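D-glycerate 2-kinase (Thermotoga maritima, PDB 2B8N) catalyses the ATP-dependent phosphorylation of D-glycerate to 2-phosphoglycerate, with magnesium as cofactor, in the degradation of serine. Local coordinates at residues Y98-P103 with I110-R115; R115-V120 with S178-G183. All blocks are in the same frame, centred on the assembly; numbering follows the deposited sequence.

Interaction 1 (Y98-P103 with I110-R115); sequences YEAGHP and IKTTRR
Y98 and T112 make the main apolar touch between the strand and the helix. The methyl CG2 of T112 lies 3.5 Å from CB of Y98. It also reaches the root of the ring, 3.7 Å from CG of Y98, and approaches it obliquely. The two side chains run past each other in opposite directions. The ring of Y98 therefore extends beyond T112 toward the next turn of the helix, where R115 sits. There CE2 of Y98 is 4.1 Å from CG of R115. R115 holds CG anti to the backbone N (chi1 173°), which sets this methylene beside CE2 and OH of Y98; the bend at chi2 comes beyond it. The guanidinium plane is 64° from the ring plane, so the two do not stack. A100 adds a smaller touch, its CB 4.3 Å from OG1 of T112.

No hydrogen bond crosses between the two segments. The polar ends are joined through E96 instead. OE1 of E96 forms a salt bridge with NE of R115 and a hydrogen bond with OH of Y98. OG1 of T112 turns back to its own helix and bonds the carbonyl O of N108. With Y98 replaced by an alanine, CG of R115 is likely to lose its ring neighbour and E96 its hydroxyl partner.

Strand 96-100 and helix 107-120 are the first two elements of a beta-alpha-beta crossover that ends in parallel strand 128-133. Six residues lie between the segments. Strand 96-100 is the outermost strand within this chain of a parallel six-stranded sheet. The axes of strand 98-100 and helix 110-115 come within 8.7 Å and cross at -134°. Strand 76-84 is the next strand in the sheet, where V80 meets Y98, and V82 meets both A100 and T112.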
ATOM      1  N   TYR A  98      14.004  -5.594 -14.881  1.00 24.91           N
ATOM      2  CA  TYR A  98      13.515  -6.940 -14.668  1.00 24.61           C
ATOM      3  C   TYR A  98      12.065  -7.022 -14.110  1.00 24.71           C
ATOM      4  O   TYR A  98      11.561  -6.099 -13.459  1.00 24.58           O
ATOM      5  CB  TYR A  98      14.462  -7.638 -13.703  1.00 23.10           C
ATOM      6  CG  TYR A  98      15.913  -7.690 -14.157  1.00 21.27           C
ATOM      7  CD1 TYR A  98      16.255  -8.168 -15.419  1.00 21.27           C
ATOM      8  CD2 TYR A  98      16.944  -7.317 -13.296  1.00 18.93           C
ATOM      9  CE1 TYR A  98      17.589  -8.249 -15.828  1.00 23.85           C
ATOM     10  CE2 TYR A  98      18.291  -7.379 -13.695  1.00 23.11           C
ATOM     11  CZ  TYR A  98      18.612  -7.853 -14.964  1.00 24.89           C
ATOM     12  OH  TYR A  98      19.939  -7.930 -15.364  1.00 18.42           O
ATOM     13  N   GLU A  99      11.411  -8.141 -14.380  1.00 24.31           N
ATOM     14  CA  GLU A  99      10.098  -8.422 -13.826  1.00 26.31           C
ATOM     15  C   GLU A  99      10.091  -9.834 -13.257  1.00 26.28           C
ATOM     16  O   GLU A  99      10.850 -10.687 -13.707  1.00 24.79           O
ATOM     17  CB  GLU A  99       9.006  -8.249 -14.897  1.00 26.46           C
ATOM     18  CG  GLU A  99       9.109  -6.929 -15.676  1.00 25.92           C
ATOM     19  CD  GLU A  99       7.914  -6.654 -16.572  1.00 25.36           C
ATOM     20  OE1 GLU A  99       7.203  -7.614 -16.886  1.00 19.70           O
ATOM     21  OE2 GLU A  99       7.672  -5.489 -16.966  1.00 24.99           O
ATOM     22  N   ALA A 100       9.238 -10.069 -12.261  1.00 28.32           N
ATOM     23  CA  ALA A 100       9.225 -11.343 -11.532  1.00 28.96           C
ATOM     24  C   ALA A 100       7.882 -11.626 -10.875  1.00 29.92           C
ATOM     25  O   ALA A 100       6.940 -10.814 -10.966  1.00 31.47           O
ATOM     26  CB  ALA A 100      10.322 -11.359 -10.493  1.00 28.18           C
ATOM     27  N   GLY A 101       7.815 -12.788 -10.216  1.00 29.28           N
ATOM     28  CA  GLY A 101       6.576 -13.323  -9.646  1.00 28.75           C
ATOM     29  C   GLY A 101       5.928 -12.504  -8.531  1.00 28.51           C
ATOM     30  O   GLY A 101       6.587 -12.074  -7.579  1.00 27.71           O
ATOM     31  N   HIS A 102       4.617 -12.289  -8.672  1.00 28.87           N
ATOM     32  CA  HIS A 102       3.793 -11.649  -7.651  1.00 27.77           C
ATOM     33  C   HIS A 102       2.335 -12.003  -7.929  1.00 27.00           C
ATOM     34  O   HIS A 102       1.918 -12.005  -9.092  1.00 27.21           O
ATOM     35  CB  HIS A 102       3.992 -10.131  -7.708  1.00 29.39           C
ATOM     36  CG  HIS A 102       3.147  -9.355  -6.735  1.00 32.19           C
ATOM     37  ND1 HIS A 102       1.897  -8.857  -7.060  1.00 32.67           N
ATOM     38  CD2 HIS A 102       3.377  -8.978  -5.453  1.00 21.34           C
ATOM     39  CE1 HIS A 102       1.391  -8.221  -6.017  1.00 23.79           C
ATOM     40  NE2 HIS A 102       2.266  -8.283  -5.029  1.00 27.53           N
ATOM     41  N   PRO A 103       1.545 -12.299  -6.878  1.00 26.42           N
ATOM     42  CA  PRO A 103       1.824 -12.283  -5.439  1.00 27.06           C
ATOM     43  C   PRO A 103       2.676 -13.408  -4.875  1.00 26.29           C
ATOM     44  O   PRO A 103       2.890 -13.423  -3.666  1.00 24.21           O
ATOM     45  CB  PRO A 103       0.423 -12.367  -4.829  1.00 27.57           C
ATOM     46  CG  PRO A 103      -0.361 -13.125  -5.802  1.00 25.12           C
ATOM     47  CD  PRO A 103       0.143 -12.668  -7.138  1.00 26.44           C
ATOM     48  N   ILE A 110      14.151 -15.347  -7.850  1.00 28.53           N
ATOM     49  CA  ILE A 110      15.473 -15.894  -7.501  1.00 28.22           C
ATOM     50  C   ILE A 110      16.600 -15.341  -8.383  1.00 28.07           C
ATOM     51  O   ILE A 110      17.645 -14.897  -7.881  1.00 26.47           O
ATOM     52  CB  ILE A 110      15.470 -17.438  -7.610  1.00 27.17           C
ATOM     53  CG1 ILE A 110      14.616 -18.025  -6.496  1.00 30.14           C
ATOM     54  CG2 ILE A 110      16.881 -18.001  -7.513  1.00 28.19           C
ATOM     55  CD1 ILE A 110      14.257 -19.456  -6.724  1.00 40.18           C
ATOM     56  N   LYS A 111      16.395 -15.413  -9.692  1.00 26.69           N
ATOM     57  CA  LYS A 111      17.374 -14.911 -10.628  1.00 27.42           C
ATOM     58  C   LYS A 111      17.685 -13.412 -10.363  1.00 28.02           C
ATOM     59  O   LYS A 111      18.864 -13.003 -10.210  1.00 26.65           O
ATOM     60  CB  LYS A 111      16.882 -15.124 -12.063  1.00 27.70           C
ATOM     61  CG  LYS A 111      17.186 -16.534 -12.635  1.00 30.82           C
ATOM     62  CD  LYS A 111      16.119 -17.005 -13.629  1.00 29.57           C
ATOM     63  CE  LYS A 111      16.589 -18.129 -14.522  1.00 30.04           C
ATOM     64  NZ  LYS A 111      16.759 -17.661 -15.922  1.00 31.70           N
ATOM     65  N   THR A 112      16.634 -12.596 -10.301  1.00 27.06           N
ATOM     66  CA  THR A 112      16.830 -11.155 -10.226  1.00 25.70           C
ATOM     67  C   THR A 112      17.392 -10.714  -8.879  1.00 25.74           C
ATOM     68  O   THR A 112      18.214  -9.802  -8.820  1.00 26.38           O
ATOM     69  CB  THR A 112      15.568 -10.370 -10.562  1.00 25.29           C
ATOM     70  OG1 THR A 112      14.507 -10.748  -9.672  1.00 23.05           O
ATOM     71  CG2 THR A 112      15.186 -10.624 -12.026  1.00 24.35           C
ATOM     72  N   THR A 113      16.940 -11.354  -7.806  1.00 26.34           N
ATOM     73  CA  THR A 113      17.449 -11.088  -6.464  1.00 27.50           C
ATOM     74  C   THR A 113      18.929 -11.466  -6.365  1.00 26.39           C
ATOM     75  O   THR A 113      19.730 -10.722  -5.817  1.00 24.97           O
ATOM     76  CB  THR A 113      16.644 -11.878  -5.396  1.00 27.71           C
ATOM     77  OG1 THR A 113      15.282 -11.432  -5.392  1.00 35.16           O
ATOM     78  CG2 THR A 113      17.233 -11.670  -3.995  1.00 31.36           C
ATOM     79  N   ARG A 114      19.277 -12.628  -6.888  1.00 25.93           N
ATOM     80  CA  ARG A 114      20.661 -13.032  -6.943  1.00 27.86           C
ATOM     81  C   ARG A 114      21.506 -11.960  -7.652  1.00 26.91           C
ATOM     82  O   ARG A 114      22.611 -11.646  -7.209  1.00 27.75           O
ATOM     83  CB  ARG A 114      20.767 -14.411  -7.599  1.00 27.34           C
ATOM     84  CG  ARG A 114      22.147 -14.872  -7.950  1.00 29.61           C
ATOM     85  CD  ARG A 114      22.061 -16.321  -8.426  1.00 38.47           C
ATOM     86  NE  ARG A 114      21.792 -17.205  -7.285  1.00 45.89           N
ATOM     87  CZ  ARG A 114      20.970 -18.260  -7.272  1.00 45.41           C
ATOM     88  NH1 ARG A 114      20.271 -18.613  -8.352  1.00 44.68           N
ATOM     89  NH2 ARG A 114      20.846 -18.969  -6.144  1.00 41.92           N
ATOM     90  N   ARG A 115      20.975 -11.379  -8.723  1.00 27.34           N
ATOM     91  CA  ARG A 115      21.688 -10.320  -9.469  1.00 28.53           C
ATOM     92  C   ARG A 115      21.835  -9.044  -8.637  1.00 28.92           C
ATOM     93  O   ARG A 115      22.887  -8.410  -8.662  1.00 29.30           O
ATOM     94  CB  ARG A 115      20.978 -10.001 -10.800  1.00 29.85           C
ATOM     95  CG  ARG A 115      21.522  -8.813 -11.578  1.00 31.11           C
ATOM     96  CD  ARG A 115      23.013  -8.911 -11.774  1.00 33.94           C
ATOM     97  NE  ARG A 115      23.509  -8.017 -12.823  1.00 34.90           N
ATOM     98  CZ  ARG A 115      24.795  -7.886 -13.133  1.00 28.77           C
ATOM     99  NH1 ARG A 115      25.704  -8.600 -12.493  1.00 30.98           N
ATOM    100  NH2 ARG A 115      25.174  -7.066 -14.106  1.00 32.99           N
TER

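Interaction 2 (R115-V120 with S178-G183); sequences RVLELV and SQVKGG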
ATOM      1  N   ARG A 115      20.975 -11.379  -8.723  1.00 27.34           N
ATOM      2  CA  ARG A 115      21.688 -10.320  -9.469  1.00 28.53           C
ATOM      3  C   ARG A 115      21.835  -9.044  -8.637  1.00 28.92           C
ATOM      4  O   ARG A 115      22.887  -8.410  -8.662  1.00 29.30           O
ATOM      5  CB  ARG A 115      20.978 -10.001 -10.800  1.00 29.85           C
ATOM      6  CG  ARG A 115      21.522  -8.813 -11.578  1.00 31.11           C
ATOM      7  CD  ARG A 115      23.013  -8.911 -11.774  1.00 33.94           C
ATOM      8  NE  ARG A 115      23.509  -8.017 -12.823  1.00 34.90           N
ATOM      9  CZ  ARG A 115      24.795  -7.886 -13.133  1.00 28.77           C
ATOM     10  NH1 ARG A 115      25.704  -8.600 -12.493  1.00 30.98           N
ATOM     11  NH2 ARG A 115      25.174  -7.066 -14.106  1.00 32.99           N
ATOM     12  N   VAL A 116      20.787  -8.668  -7.904  1.00 28.01           N
ATOM     13  CA  VAL A 116      20.865  -7.510  -7.010  1.00 28.88           C
ATOM     14  C   VAL A 116      22.008  -7.661  -5.982  1.00 29.81           C
ATOM     15  O   VAL A 116      22.678  -6.673  -5.640  1.00 29.53           O
ATOM     16  CB  VAL A 116      19.536  -7.260  -6.236  1.00 28.96           C
ATOM     17  CG1 VAL A 116      19.719  -6.147  -5.220  1.00 27.11           C
ATOM     18  CG2 VAL A 116      18.394  -6.923  -7.186  1.00 27.81           C
ATOM     19  N   LEU A 117      22.219  -8.884  -5.486  1.00 30.20           N
ATOM     20  CA  LEU A 117      23.257  -9.133  -4.466  1.00 29.06           C
ATOM     21  C   LEU A 117      24.649  -9.097  -5.095  1.00 29.94           C
ATOM     22  O   LEU A 117      25.631  -8.807  -4.403  1.00 31.20           O
ATOM     23  CB  LEU A 117      23.015 -10.461  -3.707  1.00 28.43           C
ATOM     24  CG  LEU A 117      21.768 -10.539  -2.788  1.00 28.49           C
ATOM     25  CD1 LEU A 117      21.588 -11.912  -2.181  1.00 27.97           C
ATOM     26  CD2 LEU A 117      21.772  -9.525  -1.662  1.00 26.58           C
ATOM     27  N   GLU A 118      24.737  -9.381  -6.400  1.00 29.99           N
ATOM     28  CA  GLU A 118      26.002  -9.213  -7.131  1.00 30.43           C
ATOM     29  C   GLU A 118      26.321  -7.740  -7.246  1.00 28.64           C
ATOM     30  O   GLU A 118      27.462  -7.335  -7.074  1.00 29.00           O
ATOM     31  CB  GLU A 118      25.948  -9.850  -8.518  1.00 29.86           C
ATOM     32  CG  GLU A 118      25.724 -11.344  -8.439  1.00 35.57           C
ATOM     33  CD  GLU A 118      26.718 -12.104  -9.273  1.00 43.01           C
ATOM     34  OE1 GLU A 118      27.939 -11.888  -9.067  1.00 44.05           O
ATOM     35  OE2 GLU A 118      26.272 -12.906 -10.130  1.00 45.83           O
ATOM     36  N   LEU A 119      25.303  -6.932  -7.498  1.00 28.12           N
ATOM     37  CA  LEU A 119      25.505  -5.501  -7.583  1.00 28.91           C
ATOM     38  C   LEU A 119      25.897  -4.854  -6.242  1.00 29.92           C
ATOM     39  O   LEU A 119      26.571  -3.829  -6.261  1.00 32.49           O
ATOM     40  CB  LEU A 119      24.287  -4.781  -8.157  1.00 27.72           C
ATOM     41  CG  LEU A 119      23.849  -5.223  -9.552  1.00 31.28           C
ATOM     42  CD1 LEU A 119      22.868  -4.203 -10.182  1.00 32.92           C
ATOM     43  CD2 LEU A 119      25.032  -5.463 -10.484  1.00 34.05           C
ATOM     44  N   VAL A 120      25.532  -5.431  -5.094  1.00 28.77           N
ATOM     45  CA  VAL A 120      25.790  -4.747  -3.816  1.00 27.31           C
ATOM     46  C   VAL A 120      26.929  -5.342  -2.977  1.00 28.91           C
ATOM     47  O   VAL A 120      27.373  -4.720  -2.012  1.00 30.39           O
ATOM     48  CB  VAL A 120      24.511  -4.585  -2.951  1.00 26.69           C
ATOM     49  CG1 VAL A 120      23.484  -3.738  -3.659  1.00 25.46           C
ATOM     50  CG2 VAL A 120      23.904  -5.906  -2.596  1.00 27.31           C
ATOM     51  N   SER A 178      15.754 -16.711   4.581  1.00 27.07           N
ATOM     52  CA  SER A 178      16.002 -15.792   3.465  1.00 25.29           C
ATOM     53  C   SER A 178      17.369 -15.107   3.494  1.00 25.25           C
ATOM     54  O   SER A 178      17.918 -14.852   4.539  1.00 25.80           O
ATOM     55  CB  SER A 178      14.909 -14.728   3.466  1.00 24.22           C
ATOM     56  OG  SER A 178      15.134 -13.752   2.477  1.00 24.41           O
ATOM     57  N   GLN A 179      17.912 -14.808   2.323  1.00 25.84           N
ATOM     58  CA  GLN A 179      19.189 -14.115   2.225  1.00 27.01           C
ATOM     59  C   GLN A 179      19.012 -12.581   2.217  1.00 29.75           C
ATOM     60  O   GLN A 179      20.000 -11.844   2.281  1.00 31.23           O
ATOM     61  CB  GLN A 179      19.945 -14.546   0.956  1.00 27.08           C
ATOM     62  CG  GLN A 179      20.411 -15.994   0.972  1.00 27.28           C
ATOM     63  CD  GLN A 179      21.396 -16.345  -0.155  1.00 28.52           C
ATOM     64  OE1 GLN A 179      22.384 -15.652  -0.391  1.00 31.78           O
ATOM     65  NE2 GLN A 179      21.133 -17.446  -0.832  1.00 28.70           N
ATOM     66  N   VAL A 180      17.766 -12.093   2.134  1.00 29.94           N
ATOM     67  CA  VAL A 180      17.530 -10.646   2.014  1.00 30.04           C
ATOM     68  C   VAL A 180      16.571 -10.050   3.034  1.00 29.48           C
ATOM     69  O   VAL A 180      16.708  -8.870   3.391  1.00 28.39           O
ATOM     70  CB  VAL A 180      17.089 -10.225   0.575  1.00 28.99           C
ATOM     71  CG1 VAL A 180      18.134 -10.604  -0.401  1.00 32.25           C
ATOM     72  CG2 VAL A 180      15.790 -10.843   0.189  1.00 31.53           C
ATOM     73  N   LYS A 181      15.606 -10.843   3.497  1.00 28.47           N
ATOM     74  CA  LYS A 181      14.647 -10.363   4.503  1.00 28.55           C
ATOM     75  C   LYS A 181      15.361 -10.265   5.854  1.00 27.81           C
ATOM     76  O   LYS A 181      16.514 -10.698   6.008  1.00 25.89           O
ATOM     77  CB  LYS A 181      13.465 -11.332   4.663  1.00 29.53           C
ATOM     78  CG  LYS A 181      12.848 -11.884   3.382  1.00 30.84           C
ATOM     79  CD  LYS A 181      11.587 -11.185   2.999  1.00 33.61           C
ATOM     80  CE  LYS A 181      11.024 -11.688   1.687  1.00 37.10           C
ATOM     81  NZ  LYS A 181      10.264 -12.919   1.984  1.00 36.59           N
ATOM     82  N   GLY A 182      14.662  -9.723   6.841  1.00 28.70           N
ATOM     83  CA  GLY A 182      15.175  -9.700   8.211  1.00 27.50           C
ATOM     84  C   GLY A 182      16.481  -8.957   8.361  1.00 26.30           C
ATOM     85  O   GLY A 182      17.319  -9.346   9.190  1.00 25.44           O
ATOM     86  N   GLY A 183      16.659  -7.905   7.558  1.00 26.00           N
ATOM     87  CA  GLY A 183      17.844  -7.037   7.643  1.00 26.33           C
ATOM     88  C   GLY A 183      19.065  -7.541   6.881  1.00 26.16           C
ATOM     89  O   GLY A 183      20.108  -6.897   6.862  1.00 25.79           O
TER
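L117 reaches from the helix to the loop residues Q179 and V180. Its CB points toward the loop, and CG follows anti to the carbonyl carbon, beside the backbone N (chi1 -67°). At CG the chain splits into two methyls. CD1 lies 4.1 Å from CG1 of V180 and 4.2 Å from OE1 of Q179. CD2 lies 4.0 Å from the same V180 methyl. The leucine fork thus meets one branch of the valine with both tips, and the two side chains cross at a slant. L117 and V180 pack as apolar side chains, while CD1 also rests near an amide oxygen; no hydrogen bond crosses.

The loop follows helix 167-175 and leads into helix 184-189, with G183 at the N-cap position. S178 shapes its backbone. OG of S178 accepts from N of V180 at 3.1 Å, an ST turn, and from N of K181 at the same length, an ST motif. Both bonds are nearly straight, at 168° and 173°. E142 bonds the same hydroxyl and forms a salt bridge with K181. The amide of Q179 is held at NE2 by the carbonyl O of P144. L143 touches both L117 and Q179, and R188 of helix 184-189 also packs on L117.

Interactions 1 and 2 follow each other along the chain and share helix 107-120, with R115 common to both segment pairs. R115 takes part in the first contact but does not touch 178-183. The centres of the two interactions are about 12 Å apart. The helix meets strand 96-100, outermost within this chain, in interaction 1 and the loop before helix 184-189 in interaction 2. The two contacts also touch directly: CG2 of T113 lies 3.9 Å from CG1 of V180. Both lie in the DUF4147 part of the chain. One helix thus joins the last strand of the parallel sheet on this side to a loop 58 residues further on.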